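Long-range contacts in predicted protease of the collagenase family (Methanopyrus kandleri, PDB 5D88), which binds zinc and is probably a peptidase of the U32 family, with a TIM-barrel fold: residues T49-A54 / A82-T87; V190-F195 / F246-G251; D134-V139 / G158-T163. All blocks are in the same frame, centred on the assembly; numbering follows the deposited sequence.

All three contacts belong to one eight-stranded parallel TIM barrel. Contact 1 joins the loops that leave strands 43-47 and 79-83, contact 3 pairs strands 136-139 and 161-163, and contact 2 joins the last two strands, 185-190 and 244-247. Contact 1 comes close to the metal site formed by Cys88 and His209: the side chain of Thr87 is about 7 Å from the bound zinc ion. Contacts 2 and 3 lie away from that site. The centres of contacts 1 and 2 lie about 16 Å apart, those of 1 and 3 about 15 Å, those of 2 and 3 about 19 Å. None touches another, although an acetate beside contact 2 also reaches Leu56, just beyond 49-54.

Contact 1 of 3, residues T49-A54 / A82-T87; sequences TEHGVA and ALMDFT
This is a buried loop-to-loop contact beyond the ends of two neighbouring barrel strands: residues 49-54 follow strand 43-47, while residues 82-87 run from the end of strand 79-83 into the loop that leads to the zinc ligand Cys88. A bond runs from Ala54 N to Asp85 OD1 (2.9 Å), which receives the N-H from above the carboxylate plane, 43° out of it. Asp85 reaches it because CG sits between its own N and carbonyl carbon (chi1 66°). Its other oxygen, OD2, is held by Ser140 and Thr55, so both oxygens of this buried carboxylate have partners. Replacing Asp85 by an alanine would remove the carboxylate, and the N-H of Ala54 and the hydroxyls of Ser140 and Thr55 would probably lose their shared partner. A weak bond from Phe86 N to Gly52 O (3.3 Å) adds a second tie. Gly52 suits its place doubly: its backbone angles call for glycine, and a CB would clash with Phe86 CD2, whose ring edge lies against the glycine backbone. Farther along, Met84 SD rests on His51 CB (3.5 Å), oblique to the imidazole, while the side chains of Val53 and Leu83 cross at about a right angle, Val53 CG1 4.0 Å from Leu83 CD2. One buried carboxylate, held at both oxygens, thus ties 49-54, 82-87 and Ser140 together close to Cys88.

Contact 2 of 3, residues V190-F195 / F246-G251; sequences VGAITF and FILASG. With ACT (acetate ion), chain C.
Strands 185-190 and 244-247, the seventh and eighth of the TIM barrel, pair here in parallel at their C-terminal ends. Val190 bridges Ile247 and bonds to the residues on either side of it: its N donates to Phe246 O (2.8 Å), and its O accepts from Leu248 N (3.0 Å). Both bonds are nearly straight at the hydrogen, 169° and 166°. Val190 and Ile247 lie side by side and point the same way, with Ile247 CD1 3.8 Å from Val190 CB; branched residues such as these suit an extended strand and cover its backbone. Gly191 then turns the chain out of the strand with a positive phi, where a CB would be jammed against the preceding carbonyl. Leu248 packs against this turn, its CB 3.6 Å from Val190 O. Its chi1 of -81° carries CG beside the backbone N, and the methyls then part: CD1 lies over one face of the Phe246 ring, offset toward the rim, while CD2 meets Ala192 CB at 4.0 Å, where a small residue allows the approach. The next residue, Ile193, donates its N to an acetate O (2.8 Å). The ion, which probably comes from the crystallisation liquor, is also bonded by His141, Arg204 and Leu56. This is the pairing of strands seven and eight in a closed parallel barrel, whose C-terminal strand ends carry the loops that usually form the sites of TIM barrels.

Contact 3 of 3, residues D134-V139 / G158-T163; sequences DLTVVV and GADVIT
Asp160 sets its carboxylate against the neighbouring strand by placing CG anti to its carbonyl carbon, beside its own N (chi1 -63°), and Thr163 puts OG1 in the corresponding place (chi1 -47°). Each thereby adds a side-chain bond to the parallel backbone pairing. Asp160 OD2 accepts Val137 N (2.9 Å) on its anti side, 17° out of the carboxylate plane. In return Val137 O takes two N-H groups, from Asp160 N (2.8 Å) and Val161 N (3.1 Å), so the acid and its own backbone grip one residue from both ends. At the far end Val139 O is likewise doubly held, by Thr163 N (2.9 Å) and by Thr163 OG1 (2.8 Å), a role that needs a hydroxyl this close to the backbone. Between them Val139 N donates to Val161 O in a nearly straight bond. The valines fill the faces: Val138 and Val161 lie side by side on one, with CG2 of Val138 4.0 Å from CB of Val161; on the other Val139 lies beside Ile162, and its CG2 touches Ala159 CB at 3.5 Å, just before the strand, where a small residue fits. Helix 148-157 connects the strands in a right-handed beta-alpha-beta crossover, ending at Gly158 in a Schellman motif, and its Phe154 packs on Val139 and Ile162. Helix 123-132 covers Val137, while Val138 and Val161 meet Arg187 of strand 185-190.

Contact 1 of 3, residues T49-A54 / A82-T87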
# COMPACT_ATOMS: atom_id res chain seq x y z
N THR A 49 -16.64 -4.62 9.80
CA THR A 49 -16.01 -3.31 9.91
C THR A 49 -14.96 -3.23 11.00
O THR A 49 -13.85 -2.74 10.76
CB THR A 49 -17.12 -2.30 10.15
OG1 THR A 49 -18.12 -2.50 9.13
CG2 THR A 49 -16.58 -0.90 10.10
N GLU A 50 -15.32 -3.63 12.21
CA GLU A 50 -14.44 -3.39 13.35
C GLU A 50 -13.17 -4.23 13.30
O GLU A 50 -12.28 -3.99 14.10
CB GLU A 50 -15.21 -3.64 14.66
CG GLU A 50 -15.50 -5.10 14.97
CD GLU A 50 -15.88 -5.33 16.44
OE1 GLU A 50 -15.02 -5.21 17.33
OE2 GLU A 50 -17.05 -5.64 16.70
N HIS A 51 -13.03 -5.15 12.35
CA HIS A 51 -11.81 -5.90 12.16
C HIS A 51 -10.94 -5.40 11.02
O HIS A 51 -9.86 -5.96 10.80
CB HIS A 51 -12.17 -7.37 11.99
CG HIS A 51 -12.80 -7.92 13.22
ND1 HIS A 51 -14.06 -8.48 13.24
CD2 HIS A 51 -12.36 -7.94 14.50
CE1 HIS A 51 -14.35 -8.85 14.48
NE2 HIS A 51 -13.33 -8.53 15.26
N GLY A 52 -11.36 -4.33 10.33
CA GLY A 52 -10.53 -3.67 9.35
C GLY A 52 -10.91 -3.98 7.92
O GLY A 52 -10.80 -5.13 7.45
N VAL A 53 -11.39 -2.95 7.22
CA VAL A 53 -11.84 -3.03 5.84
C VAL A 53 -11.13 -1.93 5.05
O VAL A 53 -11.17 -0.76 5.45
CB VAL A 53 -13.37 -2.88 5.73
CG1 VAL A 53 -13.80 -2.95 4.26
CG2 VAL A 53 -14.06 -3.98 6.54
N ALA A 54 -10.47 -2.30 3.95
CA ALA A 54 -9.82 -1.35 3.05
C ALA A 54 -10.71 -0.91 1.89
O ALA A 54 -10.53 0.18 1.34
CB ALA A 54 -8.54 -1.95 2.48
N ALA A 82 -17.12 -12.92 4.79
CA ALA A 82 -16.74 -11.73 5.53
C ALA A 82 -15.68 -10.97 4.74
O ALA A 82 -14.69 -11.56 4.30
CB ALA A 82 -16.17 -12.12 6.90
N LEU A 83 -15.88 -9.67 4.60
CA LEU A 83 -14.88 -8.78 4.00
C LEU A 83 -14.07 -8.16 5.13
O LEU A 83 -14.58 -7.35 5.91
CB LEU A 83 -15.56 -7.71 3.14
CG LEU A 83 -14.66 -6.70 2.42
CD1 LEU A 83 -13.78 -7.40 1.37
CD2 LEU A 83 -15.50 -5.65 1.77
N MET A 84 -12.80 -8.55 5.19
CA MET A 84 -11.85 -8.11 6.23
C MET A 84 -10.53 -7.84 5.52
O MET A 84 -9.50 -8.44 5.79
CB MET A 84 -11.69 -9.17 7.32
CG MET A 84 -10.97 -8.64 8.54
SD MET A 84 -10.90 -9.86 9.85
CE MET A 84 -9.89 -11.05 9.04
N ASP A 85 -10.57 -6.91 4.55
CA ASP A 85 -9.48 -6.77 3.60
C ASP A 85 -8.60 -5.57 3.87
O ASP A 85 -8.03 -5.00 2.94
CB ASP A 85 -10.00 -6.75 2.16
CG ASP A 85 -10.83 -5.53 1.83
OD1 ASP A 85 -11.26 -4.79 2.72
OD2 ASP A 85 -11.07 -5.32 0.63
N PHE A 86 -8.42 -5.21 5.14
CA PHE A 86 -7.46 -4.19 5.50
C PHE A 86 -6.10 -4.43 4.84
O PHE A 86 -5.64 -5.57 4.71
CB PHE A 86 -7.28 -4.11 7.02
CG PHE A 86 -6.78 -5.36 7.67
CD1 PHE A 86 -5.42 -5.63 7.72
CD2 PHE A 86 -7.67 -6.24 8.28
CE1 PHE A 86 -4.96 -6.75 8.34
CE2 PHE A 86 -7.21 -7.37 8.92
CZ PHE A 86 -5.85 -7.63 8.95
N THR A 87 -5.46 -3.33 4.44
CA THR A 87 -4.13 -3.39 3.86
C THR A 87 -3.04 -3.04 4.85
O THR A 87 -1.85 -3.12 4.51
CB THR A 87 -4.05 -2.49 2.62
OG1 THR A 87 -4.51 -1.16 2.93
CG2 THR A 87 -4.89 -3.10 1.50

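Contact 2 of 3, residues V190-F195 / F246-G251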
# COMPACT_ATOMS: atom_id res chain seq x y z
N VAL A 190 -16.56 -5.70 -9.70
CA VAL A 190 -17.20 -4.70 -10.56
C VAL A 190 -17.64 -3.51 -9.72
O VAL A 190 -18.40 -3.67 -8.75
CB VAL A 190 -18.41 -5.30 -11.29
CG1 VAL A 190 -19.04 -4.26 -12.21
CG2 VAL A 190 -17.97 -6.56 -12.05
N GLY A 191 -17.22 -2.32 -10.12
CA GLY A 191 -17.47 -1.13 -9.35
C GLY A 191 -16.38 -0.84 -8.36
O GLY A 191 -16.61 -0.12 -7.39
N ALA A 192 -15.21 -1.42 -8.58
CA ALA A 192 -14.08 -1.31 -7.68
C ALA A 192 -13.02 -0.39 -8.27
O ALA A 192 -12.94 -0.20 -9.49
CB ALA A 192 -13.48 -2.69 -7.40
N ILE A 193 -12.18 0.13 -7.40
CA ILE A 193 -11.11 1.04 -7.79
C ILE A 193 -9.86 0.23 -8.10
O ILE A 193 -9.55 -0.74 -7.42
CB ILE A 193 -10.86 2.06 -6.66
CG1 ILE A 193 -12.10 2.91 -6.43
CG2 ILE A 193 -9.68 2.98 -6.99
CD1 ILE A 193 -12.13 3.46 -5.06
N THR A 194 -9.18 0.61 -9.18
CA THR A 194 -7.91 -0.01 -9.54
C THR A 194 -6.75 0.64 -8.79
O THR A 194 -6.76 1.84 -8.51
CB THR A 194 -7.64 0.07 -11.04
OG1 THR A 194 -6.30 -0.34 -11.30
CG2 THR A 194 -7.82 1.46 -11.58
N PHE A 195 -5.76 -0.18 -8.45
CA PHE A 195 -4.54 0.32 -7.85
C PHE A 195 -3.79 1.28 -8.77
O PHE A 195 -2.90 1.99 -8.30
CB PHE A 195 -3.65 -0.87 -7.46
CG PHE A 195 -2.68 -0.56 -6.40
CD1 PHE A 195 -3.05 -0.65 -5.06
CD2 PHE A 195 -1.39 -0.18 -6.72
CE1 PHE A 195 -2.15 -0.38 -4.06
CE2 PHE A 195 -0.48 0.12 -5.72
CZ PHE A 195 -0.87 0.02 -4.38
N PHE A 246 -17.95 -10.39 -8.50
CA PHE A 246 -18.28 -9.75 -7.23
C PHE A 246 -18.76 -8.34 -7.56
O PHE A 246 -17.97 -7.51 -8.03
CB PHE A 246 -17.06 -9.75 -6.32
CG PHE A 246 -17.21 -8.94 -5.07
CD1 PHE A 246 -18.41 -8.80 -4.40
CD2 PHE A 246 -16.09 -8.32 -4.53
CE1 PHE A 246 -18.49 -8.03 -3.23
CE2 PHE A 246 -16.17 -7.56 -3.36
CZ PHE A 246 -17.37 -7.42 -2.72
N ILE A 247 -20.03 -8.09 -7.31
CA ILE A 247 -20.64 -6.79 -7.57
C ILE A 247 -20.55 -5.94 -6.31
O ILE A 247 -21.15 -6.29 -5.29
CB ILE A 247 -22.10 -6.95 -8.01
CG1 ILE A 247 -22.18 -7.88 -9.22
CG2 ILE A 247 -22.70 -5.60 -8.29
CD1 ILE A 247 -21.39 -7.40 -10.40
N LEU A 248 -19.84 -4.81 -6.38
CA LEU A 248 -19.81 -3.89 -5.24
C LEU A 248 -20.99 -2.93 -5.26
O LEU A 248 -21.77 -2.88 -4.31
CB LEU A 248 -18.53 -3.07 -5.23
CG LEU A 248 -17.29 -3.69 -4.67
CD1 LEU A 248 -16.87 -4.71 -5.68
CD2 LEU A 248 -16.23 -2.64 -4.45
N ALA A 249 -21.08 -2.13 -6.31
CA ALA A 249 -22.11 -1.11 -6.43
C ALA A 249 -23.20 -1.60 -7.38
O ALA A 249 -22.94 -1.83 -8.57
CB ALA A 249 -21.50 0.20 -6.92
N SER A 250 -24.41 -1.75 -6.86
CA SER A 250 -25.51 -2.37 -7.59
C SER A 250 -26.60 -1.38 -7.98
O SER A 250 -27.52 -1.75 -8.73
CB SER A 250 -26.12 -3.49 -6.73
OG SER A 250 -27.13 -4.19 -7.45
N GLY A 251 -26.50 -0.14 -7.54
CA GLY A 251 -27.61 0.79 -7.52
C GLY A 251 -27.35 1.83 -6.45
O GLY A 251 -26.21 2.10 -6.10
C ACT C . -12.75 0.08 -3.68
O ACT C . -12.20 -0.51 -4.64
OXT ACT C . -12.05 0.24 -2.65
CH3 ACT C . -14.16 0.60 -3.78

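Contact 3 of 3, residues D134-V139 / G158-T163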
# COMPACT_ATOMS: atom_id res chain seq x y z
N ASP A 134 -10.83 -23.78 7.95
CA ASP A 134 -11.43 -24.50 6.83
C ASP A 134 -12.46 -23.62 6.15
O ASP A 134 -13.60 -24.01 5.91
CB ASP A 134 -12.06 -25.80 7.30
CG ASP A 134 -12.51 -26.67 6.16
OD1 ASP A 134 -11.96 -26.55 5.05
OD2 ASP A 134 -13.43 -27.48 6.38
N LEU A 135 -12.08 -22.38 5.89
CA LEU A 135 -12.88 -21.38 5.21
C LEU A 135 -12.31 -21.14 3.82
O LEU A 135 -11.12 -21.38 3.58
CB LEU A 135 -12.86 -20.06 6.01
CG LEU A 135 -13.34 -20.11 7.45
CD1 LEU A 135 -13.06 -18.83 8.21
CD2 LEU A 135 -14.80 -20.40 7.45
N THR A 136 -13.16 -20.66 2.91
CA THR A 136 -12.67 -20.20 1.61
C THR A 136 -11.82 -18.96 1.81
O THR A 136 -12.28 -17.98 2.40
CB THR A 136 -13.83 -19.87 0.66
OG1 THR A 136 -14.73 -20.96 0.58
CG2 THR A 136 -13.31 -19.57 -0.74
N VAL A 137 -10.59 -18.98 1.31
CA VAL A 137 -9.66 -17.86 1.45
C VAL A 137 -9.64 -17.10 0.13
O VAL A 137 -9.13 -17.60 -0.88
CB VAL A 137 -8.26 -18.33 1.85
CG1 VAL A 137 -7.33 -17.14 2.04
CG2 VAL A 137 -8.31 -19.16 3.10
N VAL A 138 -10.20 -15.89 0.14
CA VAL A 138 -10.34 -15.04 -1.05
C VAL A 138 -9.40 -13.86 -0.89
O VAL A 138 -9.48 -13.12 0.10
CB VAL A 138 -11.78 -14.54 -1.22
CG1 VAL A 138 -11.91 -13.70 -2.50
CG2 VAL A 138 -12.76 -15.68 -1.23
N VAL A 139 -8.52 -13.65 -1.87
CA VAL A 139 -7.68 -12.46 -1.88
C VAL A 139 -8.47 -11.31 -2.49
O VAL A 139 -8.92 -11.38 -3.65
CB VAL A 139 -6.38 -12.70 -2.65
CG1 VAL A 139 -5.55 -11.42 -2.68
CG2 VAL A 139 -5.59 -13.84 -2.01
N GLY A 158 -1.74 -19.80 0.30
CA GLY A 158 -2.95 -20.54 0.62
C GLY A 158 -4.25 -19.98 0.07
O GLY A 158 -5.33 -20.41 0.48
N ALA A 159 -4.19 -19.03 -0.85
CA ALA A 159 -5.42 -18.51 -1.41
C ALA A 159 -6.17 -19.60 -2.16
O ALA A 159 -5.57 -20.42 -2.86
CB ALA A 159 -5.15 -17.33 -2.34
N ASP A 160 -7.50 -19.60 -2.00
CA ASP A 160 -8.40 -20.43 -2.81
C ASP A 160 -8.94 -19.69 -4.02
O ASP A 160 -9.23 -20.32 -5.06
CB ASP A 160 -9.59 -20.88 -1.95
CG ASP A 160 -9.18 -21.77 -0.78
OD1 ASP A 160 -8.43 -22.74 -1.02
OD2 ASP A 160 -9.61 -21.50 0.36
N VAL A 161 -9.10 -18.38 -3.89
CA VAL A 161 -9.68 -17.50 -4.90
C VAL A 161 -8.85 -16.23 -4.89
O VAL A 161 -8.51 -15.72 -3.81
CB VAL A 161 -11.14 -17.15 -4.58
CG1 VAL A 161 -11.74 -16.22 -5.62
CG2 VAL A 161 -11.97 -18.39 -4.41
N ILE A 162 -8.52 -15.70 -6.07
CA ILE A 162 -7.81 -14.44 -6.18
C ILE A 162 -8.67 -13.47 -6.98
O ILE A 162 -9.08 -13.79 -8.10
CB ILE A 162 -6.43 -14.60 -6.81
CG1 ILE A 162 -5.53 -15.41 -5.86
CG2 ILE A 162 -5.81 -13.23 -7.05
CD1 ILE A 162 -4.16 -15.74 -6.41
N THR A 163 -8.96 -12.32 -6.39
CA THR A 163 -9.62 -11.23 -7.09
C THR A 163 -8.53 -10.40 -7.76
O THR A 163 -7.60 -9.92 -7.09
CB THR A 163 -10.42 -10.35 -6.12
OG1 THR A 163 -11.21 -11.16 -5.24
CG2 THR A 163 -11.35 -9.45 -6.87
O HOH W 1 -10.24 -23.33 2.01